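Local atomic coordinates of putative esterase (PDB entry 2RAU), a protein that probably hydrolyses ester bonds as a lipase-like member of the alpha/beta-hydrolase superfamily and binds calcium ions. Residues F117-G122 with E199-G204; S124-D129 with Y275-L280. All blocks are in the same frame, centred on the assembly; numbering follows the deposited sequence. Where two conformers were deposited one is given.

Contacts 1 and 2 tie one continuous piece of chain, the loop 117-122 and the start of helix 123-141, to the long insertion between strands 170-176 and 297-302. Both are largely buried, but the centre of contact 1 is about 23 Å, and that of contact 2 about 14 Å, from the centre of the chain. Their chemistry also differs: the more peripheral contact 1 joins an alanine to a selenomethionine tip and a partly exposed glutamate, whereas the deeper contact 2 is aromatic and aliphatic packing round Trp126. They also touch each other. Thr125 OG1 hydrogen-bonds to Asn120 O, and Arg279 NH1 makes a weak hydrogen bond to Ala119 O, linking helix 278-282 to the loop.

Contact 1 (F117-G122 with E199-G204); sequences FTANWG and EMEAKG
The Glu201 carboxylate meets Ala119 with one oxygen: OE2 lies 3.3 Å from Ala119 CB, while OE1 is hydrogen-bonded to Tyr206 OH. The other flat groups belong to the loop itself. Thr118 CA sits 3.8 Å above one face of the Trp121 indole, offset toward its rim; Trp121 CZ2 lies in plane at the edge of the Phe117 ring, which also stacks with Tyr35. Thr118 to Trp121 form a type I beta turn, closed by the bond from Trp121 N to Thr118 O at 3.0 Å. An inverse gamma turn centred on Trp121 overlaps its end, and Gly122 is the N-cap of helix 123-141. The beta turn presents the Ala119 methyl to the last turn of helix 197-203, part of an insertion that is consistent with the cap of an alpha/beta hydrolase.

Contact there is slight, with 107 Å² buried in total, and the backbones stay apart: the closest CA pair, Ala119 CA and Glu201 CA, is separated by 7.9 Å. Side chains therefore have to bridge the gap. Met200, built as selenomethionine, does so by extension, with CG anti to the backbone N (chi1 -168°), before a bend at chi3 of 51° turns its terminal methyl onto the alanine. That methyl, CE, is 4.1 Å from Ala119 CB. In Glu201 the bend comes at chi2 (-81°) and swings the carboxylate over to the Ala119 methyl. Tyr278, Arg279 and Leu282 of helix 278-282 also touch Met200. The selenomethionine methyl rests against the loop backbone as well, with Met200 CE 3.8 Å from Ala119 O.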
loop_
_atom_site.group_PDB
_atom_site.type_symbol
_atom_site.label_atom_id
_atom_site.label_comp_id
_atom_site.label_asym_id
_atom_site.label_seq_id
_atom_site.Cartn_x
_atom_site.Cartn_y
_atom_site.Cartn_z
ATOM N N PHE A 117 -16.420 5.712 -14.640
ATOM C CA PHE A 117 -15.174 5.458 -15.332
ATOM C C PHE A 117 -14.298 4.432 -14.583
ATOM O O PHE A 117 -13.332 3.906 -15.157
ATOM C CB PHE A 117 -14.392 6.752 -15.605
ATOM C CG PHE A 117 -13.907 7.453 -14.380
ATOM C CD1 PHE A 117 -12.698 7.109 -13.778
ATOM C CD2 PHE A 117 -14.649 8.488 -13.827
ATOM C CE1 PHE A 117 -12.268 7.767 -12.613
ATOM C CE2 PHE A 117 -14.226 9.141 -12.695
ATOM C CZ PHE A 117 -13.037 8.781 -12.062
ATOM N N THR A 118 -14.620 4.173 -13.314
ATOM C CA THR A 118 -13.934 3.147 -12.526
ATOM C C THR A 118 -14.553 1.730 -12.673
ATOM O O THR A 118 -14.031 0.763 -12.103
ATOM C CB THR A 118 -13.898 3.502 -11.043
ATOM O OG1 THR A 118 -15.185 3.285 -10.461
ATOM C CG2 THR A 118 -13.427 4.927 -10.802
ATOM N N ALA A 119 -15.615 1.586 -13.470
ATOM C CA ALA A 119 -16.350 0.300 -13.588
ATOM C C ALA A 119 -15.427 -0.856 -14.051
ATOM O O ALA A 119 -15.576 -1.988 -13.616
ATOM C CB ALA A 119 -17.539 0.467 -14.527
ATOM N N ASN A 120 -14.452 -0.584 -14.904
ATOM C CA ASN A 120 -13.523 -1.633 -15.366
ATOM C C ASN A 120 -12.119 -1.456 -14.783
ATOM O O ASN A 120 -11.116 -1.760 -15.431
ATOM C CB ASN A 120 -13.481 -1.673 -16.901
ATOM C CG ASN A 120 -14.813 -1.966 -17.481
ATOM O OD1 ASN A 120 -15.287 -3.084 -17.376
ATOM N ND2 ASN A 120 -15.448 -0.966 -18.087
ATOM N N TRP A 121 -12.051 -0.929 -13.567
ATOM C CA TRP A 121 -10.795 -0.930 -12.800
ATOM C C TRP A 121 -10.687 -2.211 -11.986
ATOM O O TRP A 121 -10.802 -2.192 -10.764
ATOM C CB TRP A 121 -10.757 0.300 -11.905
ATOM C CG TRP A 121 -10.430 1.575 -12.633
ATOM C CD1 TRP A 121 -10.414 1.783 -13.984
ATOM C CD2 TRP A 121 -10.141 2.832 -12.026
ATOM N NE1 TRP A 121 -10.086 3.093 -14.245
ATOM C CE2 TRP A 121 -9.922 3.755 -13.057
ATOM C CE3 TRP A 121 -10.012 3.253 -10.705
ATOM C CZ2 TRP A 121 -9.568 5.069 -12.813
ATOM C CZ3 TRP A 121 -9.682 4.577 -10.454
ATOM C CH2 TRP A 121 -9.461 5.462 -11.501
ATOM N N GLY A 122 -10.473 -3.307 -12.706
ATOM C CA GLY A 122 -10.335 -4.646 -12.168
ATOM C C GLY A 122 -8.909 -5.134 -12.245
ATOM O O GLY A 122 -7.986 -4.364 -12.444
ATOM N N GLU A 199 -25.077 -5.123 -10.097
ATOM C CA GLU A 199 -25.585 -4.295 -9.012
ATOM C C GLU A 199 -24.831 -2.957 -8.937
ATOM O O GLU A 199 -25.398 -1.916 -8.626
ATOM C CB GLU A 199 -25.450 -5.099 -7.711
ATOM C CG GLU A 199 -26.011 -4.459 -6.460
ATOM C CD GLU A 199 -25.956 -5.407 -5.270
ATOM O OE1 GLU A 199 -25.610 -6.596 -5.479
ATOM O OE2 GLU A 199 -26.273 -4.969 -4.144
HETATM N N MSE A 200 -23.542 -2.998 -9.245
HETATM C CA MSE A 200 -22.702 -1.793 -9.282
HETATM C C MSE A 200 -23.287 -0.771 -10.294
HETATM O O MSE A 200 -23.512 0.408 -9.997
HETATM C CB MSE A 200 -21.258 -2.216 -9.641
HETATM C CG MSE A 200 -20.254 -1.186 -9.456
HETATM SE SE MSE A 200 -18.502 -1.720 -10.056
HETATM C CE MSE A 200 -18.963 -2.325 -11.823
ATOM N N GLU A 201 -23.618 -1.266 -11.471
ATOM C CA GLU A 201 -24.157 -0.433 -12.511
ATOM C C GLU A 201 -25.612 -0.119 -12.206
ATOM O O GLU A 201 -26.065 0.978 -12.487
ATOM C CB GLU A 201 -24.048 -1.158 -13.866
ATOM C CG GLU A 201 -22.647 -1.745 -14.208
ATOM C CD GLU A 201 -21.652 -0.690 -14.759
ATOM O OE1 GLU A 201 -22.035 0.491 -15.013
ATOM O OE2 GLU A 201 -20.471 -1.057 -14.943
ATOM N N ALA A 202 -26.358 -1.074 -11.646
ATOM C CA ALA A 202 -27.776 -0.854 -11.382
ATOM C C ALA A 202 -27.935 0.233 -10.342
ATOM O O ALA A 202 -28.741 1.146 -10.496
ATOM C CB ALA A 202 -28.427 -2.122 -10.918
ATOM N N LYS A 203 -27.176 0.129 -9.263
ATOM C CA LYS A 203 -27.231 1.120 -8.196
ATOM C C LYS A 203 -26.369 2.364 -8.411
ATOM O O LYS A 203 -26.528 3.343 -7.689
ATOM C CB LYS A 203 -26.830 0.460 -6.887
ATOM C CG LYS A 203 -27.808 -0.617 -6.392
ATOM C CD LYS A 203 -27.316 -1.204 -5.076
ATOM C CE LYS A 203 -28.266 -2.256 -4.518
ATOM N NZ LYS A 203 -27.741 -2.793 -3.227
ATOM N N GLY A 204 -25.435 2.328 -9.355
ATOM C CA GLY A 204 -24.558 3.458 -9.600
ATOM C C GLY A 204 -23.591 3.716 -8.459
ATOM O O GLY A 204 -23.409 4.849 -8.080
#

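Contact 2 (S124-D129 with Y275-L280)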
loop_
_atom_site.group_PDB
_atom_site.type_symbol
_atom_site.label_atom_id
_atom_site.label_comp_id
_atom_site.label_asym_id
_atom_site.label_seq_id
_atom_site.Cartn_x
_atom_site.Cartn_y
_atom_site.Cartn_z
ATOM N N SER A 124 -7.254 -7.086 -14.528
ATOM C CA SER A 124 -6.463 -6.922 -15.758
ATOM C C SER A 124 -5.937 -5.478 -15.879
ATOM O O SER A 124 -4.796 -5.254 -16.303
ATOM C CB SER A 124 -7.214 -7.416 -17.012
ATOM O OG SER A 124 -8.348 -6.646 -17.240
ATOM N N THR A 125 -6.723 -4.503 -15.455
ATOM C CA THR A 125 -6.257 -3.121 -15.450
ATOM C C THR A 125 -5.080 -2.922 -14.499
ATOM O O THR A 125 -4.050 -2.391 -14.887
ATOM C CB THR A 125 -7.421 -2.137 -15.132
ATOM O OG1 THR A 125 -8.403 -2.249 -16.167
ATOM C CG2 THR A 125 -6.928 -0.679 -15.006
ATOM N N TRP A 126 -5.247 -3.332 -13.251
ATOM C CA TRP A 126 -4.219 -3.179 -12.223
ATOM C C TRP A 126 -2.948 -3.931 -12.612
ATOM O O TRP A 126 -1.872 -3.389 -12.471
ATOM C CB TRP A 126 -4.753 -3.661 -10.843
ATOM C CG TRP A 126 -5.013 -2.556 -9.855
ATOM C CD1 TRP A 126 -4.481 -2.439 -8.585
ATOM C CD2 TRP A 126 -5.824 -1.381 -10.048
ATOM N NE1 TRP A 126 -4.933 -1.279 -7.992
ATOM C CE2 TRP A 126 -5.768 -0.628 -8.848
ATOM C CE3 TRP A 126 -6.613 -0.907 -11.105
ATOM C CZ2 TRP A 126 -6.427 0.572 -8.697
ATOM C CZ3 TRP A 126 -7.265 0.295 -10.948
ATOM C CH2 TRP A 126 -7.187 1.001 -9.764
ATOM N N ILE A 127 -3.110 -5.178 -13.059
ATOM C CA ILE A 127 -1.976 -5.991 -13.512
ATOM C C ILE A 127 -1.256 -5.322 -14.698
ATOM O O ILE A 127 -0.019 -5.227 -14.677
ATOM C CB ILE A 127 -2.346 -7.455 -13.743
ATOM C CG1 ILE A 127 -2.658 -8.104 -12.369
ATOM C CG2 ILE A 127 -1.177 -8.206 -14.457
ATOM C CD1 ILE A 127 -3.244 -9.467 -12.467
ATOM N N SER A 128 -2.003 -4.733 -15.636
ATOM C CA SER A 128 -1.388 -4.066 -16.778
ATOM C C SER A 128 -0.567 -2.851 -16.319
ATOM O O SER A 128 0.499 -2.561 -16.871
ATOM C CB SER A 128 -2.418 -3.673 -17.842
ATOM O OG SER A 128 -3.217 -2.548 -17.450
ATOM N N ASP A 129 -1.041 -2.156 -15.294
ATOM C CA ASP A 129 -0.373 -0.987 -14.782
ATOM C C ASP A 129 0.904 -1.393 -14.046
ATOM O O ASP A 129 1.941 -0.756 -14.198
ATOM C CB ASP A 129 -1.289 -0.225 -13.824
ATOM C CG ASP A 129 -2.487 0.426 -14.522
ATOM O OD1 ASP A 129 -2.463 0.537 -15.733
ATOM O OD2 ASP A 129 -3.457 0.858 -13.840
ATOM N N TYR A 275 -11.075 7.062 -2.672
ATOM C CA TYR A 275 -11.895 6.000 -3.245
ATOM C C TYR A 275 -11.109 4.846 -3.814
ATOM O O TYR A 275 -9.986 5.005 -4.300
ATOM C CB TYR A 275 -12.753 6.553 -4.371
ATOM C CG TYR A 275 -13.651 7.731 -4.027
ATOM C CD1 TYR A 275 -14.684 7.579 -3.100
ATOM C CD2 TYR A 275 -13.538 8.946 -4.690
ATOM C CE1 TYR A 275 -15.542 8.643 -2.795
ATOM C CE2 TYR A 275 -14.409 9.985 -4.428
ATOM C CZ TYR A 275 -15.411 9.813 -3.480
ATOM O OH TYR A 275 -16.300 10.809 -3.186
ATOM N N TRP A 276 -11.759 3.688 -3.808
ATOM C CA TRP A 276 -11.191 2.442 -4.301
ATOM C C TRP A 276 -12.267 1.740 -5.130
ATOM O O TRP A 276 -13.382 1.702 -4.723
ATOM C CB TRP A 276 -10.801 1.547 -3.142
ATOM C CG TRP A 276 -10.000 0.364 -3.502
ATOM C CD1 TRP A 276 -10.428 -0.942 -3.574
ATOM C CD2 TRP A 276 -8.604 0.342 -3.840
ATOM N NE1 TRP A 276 -9.372 -1.766 -3.939
ATOM C CE2 TRP A 276 -8.248 -0.999 -4.105
ATOM C CE3 TRP A 276 -7.617 1.317 -3.933
ATOM C CZ2 TRP A 276 -6.941 -1.376 -4.443
ATOM C CZ3 TRP A 276 -6.332 0.933 -4.250
ATOM C CH2 TRP A 276 -6.000 -0.398 -4.496
ATOM N N PRO A 277 -11.916 1.203 -6.316
ATOM C CA PRO A 277 -12.932 0.581 -7.134
ATOM C C PRO A 277 -13.475 -0.713 -6.563
ATOM O O PRO A 277 -12.725 -1.588 -6.080
ATOM C CB PRO A 277 -12.208 0.337 -8.458
ATOM C CG PRO A 277 -10.775 0.111 -8.034
ATOM C CD PRO A 277 -10.579 1.135 -6.940
ATOM N N TYR A 278 -14.793 -0.824 -6.584
ATOM C CA TYR A 278 -15.460 -2.097 -6.264
ATOM C C TYR A 278 -15.059 -3.257 -7.176
ATOM O O TYR A 278 -15.108 -4.414 -6.763
ATOM C CB TYR A 278 -17.018 -1.958 -6.307
ATOM C CG TYR A 278 -17.630 -1.743 -4.927
ATOM C CD1 TYR A 278 -17.669 -2.779 -3.998
ATOM C CD2 TYR A 278 -18.193 -0.526 -4.563
ATOM C CE1 TYR A 278 -18.233 -2.602 -2.736
ATOM C CE2 TYR A 278 -18.729 -0.342 -3.307
ATOM C CZ TYR A 278 -18.752 -1.396 -2.398
ATOM O OH TYR A 278 -19.275 -1.229 -1.128
ATOM N N ARG A 279 -14.701 -2.953 -8.415
ATOM C CA ARG A 279 -14.504 -3.979 -9.419
ATOM C C ARG A 279 -13.461 -5.039 -8.956
ATOM O O ARG A 279 -13.651 -6.255 -9.129
ATOM C CB ARG A 279 -14.175 -3.304 -10.778
ATOM C CG ARG A 279 -13.915 -4.226 -11.966
ATOM C CD ARG A 279 -15.121 -5.042 -12.181
ATOM N NE ARG A 279 -15.138 -5.782 -13.438
ATOM C CZ ARG A 279 -15.910 -5.478 -14.482
ATOM N NH1 ARG A 279 -16.708 -4.411 -14.496
ATOM N NH2 ARG A 279 -15.881 -6.257 -15.540
ATOM N N LEU A 280 -12.393 -4.597 -8.313
ATOM C CA LEU A 280 -11.346 -5.519 -7.888
ATOM C C LEU A 280 -11.892 -6.610 -6.970
ATOM O O LEU A 280 -11.588 -7.779 -7.158
ATOM C CB LEU A 280 -10.206 -4.748 -7.215
ATOM C CG LEU A 280 -9.211 -4.007 -8.095
ATOM C CD1 LEU A 280 -8.436 -3.048 -7.269
ATOM C CD2 LEU A 280 -8.270 -4.989 -8.838
#
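Leu280 covers one face of the Trp126 indole, its CD1 standing 4.0 Å from the centroid of the Trp126 five-membered ring and only 10° off the normal, a clear CH-pi contact. Its other methyl reaches the root of the ring, with Leu280 CD2 4.2 Å from Trp126 CG. With CG anti to its own carbonyl carbon (chi1 -78°), Leu280 sets both methyls against the indole, and its side chain runs at about a right angle to that of Trp126.

At the pyrrole nitrogen the neighbour is Trp276, whose CH2 comes within 3.8 Å of Trp126 NE1. The two indole planes are inclined at 75°, with the five-membered ring of Trp126 and the six-membered ring of Trp276 5.6 Å apart between centroids, an oblique meeting. The side chains of Pro277 and Trp126 come from opposite directions, and Pro277 CG is 4.1 Å from Trp126 CH2, on the six-membered ring.

Phe153 meets both tryptophans and touches Leu280, and it belongs to a GxSxG sequence resembling a nucleophile elbow. The arrangement thus packs helix 123-141 against strand 275-277 and helix 278-282, consistent with a cap-like insertion seated on the core of an alpha/beta-hydrolase fold.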